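Local coordinates for RND efflux system, outer membrane lipoprotein, NodT family (Burkholderia mallei, PDB 6U94) that probably serves as the outer membrane channel component of a resistance-nodulation-division efflux system, as in other outer membrane factor lipoproteins, at residues L382-R385 against A386-R390. Residues are numbered along the deposited sequence; the frame is centred on the assembly and turned at random.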
loop_
_atom_site.group_PDB
_atom_site.type_symbol
_atom_site.label_atom_id
_atom_site.label_comp_id
_atom_site.label_asym_id
_atom_site.label_seq_id
_atom_site.Cartn_x
_atom_site.Cartn_y
_atom_site.Cartn_z
ATOM N N LEU A 382 -4.312 9.314 -2.217
ATOM C CA LEU A 382 -3.558 10.121 -3.167
ATOM C C LEU A 382 -2.583 11.042 -2.445
ATOM O O LEU A 382 -1.442 11.220 -2.888
ATOM C CB LEU A 382 -4.516 10.932 -4.039
ATOM C CG LEU A 382 -5.275 10.192 -5.141
ATOM C CD1 LEU A 382 -6.525 10.974 -5.510
ATOM C CD2 LEU A 382 -4.383 10.011 -6.359
ATOM N N ALA A 383 -3.015 11.637 -1.329
ATOM C CA ALA A 383 -2.116 12.472 -0.542
ATOM C C ALA A 383 -1.030 11.633 0.114
ATOM O O ALA A 383 0.136 12.041 0.155
ATOM C CB ALA A 383 -2.902 13.250 0.512
ATOM N N ALA A 384 -1.395 10.456 0.629
ATOM C CA ALA A 384 -0.405 9.557 1.212
ATOM C C ALA A 384 0.695 9.231 0.213
ATOM O O ALA A 384 1.883 9.242 0.554
ATOM C CB ALA A 384 -1.079 8.277 1.699
ATOM N N ARG A 385 0.315 8.945 -1.036
ATOM C CA ARG A 385 1.317 8.653 -2.052
ATOM C C ARG A 385 2.204 9.859 -2.313
ATOM O O ARG A 385 3.425 9.721 -2.445
ATOM C CB ARG A 385 0.655 8.208 -3.352
ATOM C CG ARG A 385 1.661 7.616 -4.322
ATOM C CD ARG A 385 1.328 7.911 -5.763
ATOM N NE ARG A 385 2.419 7.489 -6.634
ATOM C CZ ARG A 385 2.308 7.319 -7.946
ATOM N NH1 ARG A 385 1.145 7.525 -8.548
ATOM N NH2 ARG A 385 3.361 6.935 -8.654
ATOM N N ALA A 386 1.603 11.050 -2.412
ATOM C CA ALA A 386 2.384 12.260 -2.638
ATOM C C ALA A 386 3.376 12.499 -1.509
ATOM O O ALA A 386 4.482 12.997 -1.747
ATOM C CB ALA A 386 1.452 13.463 -2.798
ATOM N N THR A 387 3.003 12.145 -0.277
ATOM C CA THR A 387 3.935 12.246 0.841
ATOM C C THR A 387 5.096 11.272 0.681
ATOM O O THR A 387 6.259 11.638 0.899
ATOM C CB THR A 387 3.202 11.992 2.160
ATOM O OG1 THR A 387 2.269 13.051 2.397
ATOM C CG2 THR A 387 4.189 11.922 3.316
ATOM N N TYR A 388 4.803 10.033 0.282
ATOM C CA TYR A 388 5.854 9.030 0.150
ATOM C C TYR A 388 6.820 9.374 -0.980
ATOM O O TYR A 388 8.030 9.159 -0.849
ATOM C CB TYR A 388 5.238 7.652 -0.070
ATOM C CG TYR A 388 4.525 7.108 1.146
ATOM C CD1 TYR A 388 5.087 7.224 2.411
ATOM C CD2 TYR A 388 3.286 6.493 1.033
ATOM C CE1 TYR A 388 4.437 6.732 3.530
ATOM C CE2 TYR A 388 2.628 5.998 2.147
ATOM C CZ TYR A 388 3.207 6.117 3.391
ATOM O OH TYR A 388 2.555 5.627 4.500
ATOM N N GLU A 389 6.306 9.893 -2.100
ATOM C CA GLU A 389 7.187 10.288 -3.192
ATOM C C GLU A 389 8.046 11.479 -2.793
ATOM O O GLU A 389 9.183 11.606 -3.262
ATOM C CB GLU A 389 6.368 10.607 -4.445
ATOM C CG GLU A 389 5.421 9.494 -4.893
ATOM C CD GLU A 389 6.119 8.361 -5.630
ATOM O OE1 GLU A 389 5.410 7.469 -6.144
ATOM O OE2 GLU A 389 7.367 8.361 -5.701
ATOM N N ARG A 390 7.520 12.353 -1.931
ATOM C CA ARG A 390 8.327 13.436 -1.382
ATOM C C ARG A 390 9.444 12.892 -0.502
ATOM O O ARG A 390 10.591 13.345 -0.589
ATOM C CB ARG A 390 7.442 14.395 -0.584
ATOM C CG ARG A 390 7.245 15.759 -1.220
ATOM C CD ARG A 390 5.895 16.335 -0.831
ATOM N NE ARG A 390 5.644 16.215 0.602
ATOM C CZ ARG A 390 4.433 16.120 1.142
ATOM N NH1 ARG A 390 3.356 16.123 0.365
ATOM N NH2 ARG A 390 4.298 16.012 2.456
#
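Leu382 O accepts a hydrogen bond from Ala386 N at 3.1 Å, one of four consecutive i to i+4 bonds in this part of the long alpha-helix 362-415. This helix packs against helix 421-454 in the helical bundle of the outer membrane factor family, with Leu382 on Leu451 and Tyr388 on Ala443. Ala383 O accepts a hydrogen bond from Thr387 N. Thr387 OG1 lies beside its own backbone N (chi1 -67°) and adds a weak bond to the same Ala383 O at 3.3 Å. Ala384 O accepts one from Tyr388 N. The phenol ring of Tyr388 lies obliquely to that oxygen, with CD2 3.1 Å from Ala384 O. Tyr388 CE2 comes to 4.4 Å from Ala384 CB, a loose apolar contact. Arg385 O accepts one from Glu389 N. The same two residues form an i to i+4 salt bridge. With CG anti to the backbone N (chi1 -168°) and a bend at chi2, Arg385 brings NE to Glu389 OE1. Arg385 NH1 forms a salt bridge with Glu269; the two carboxylates probably offset the charge of Arg448 close to NH2. Guanidinium and Glu389 carboxylate are turned 52° apart. Glu389 OE1 sits at the guanidinium edge, taking Arg385 NE on its anti lone pair at 3.0 Å and Arg385 NH2 from above the carboxylate plane at 3.3 Å.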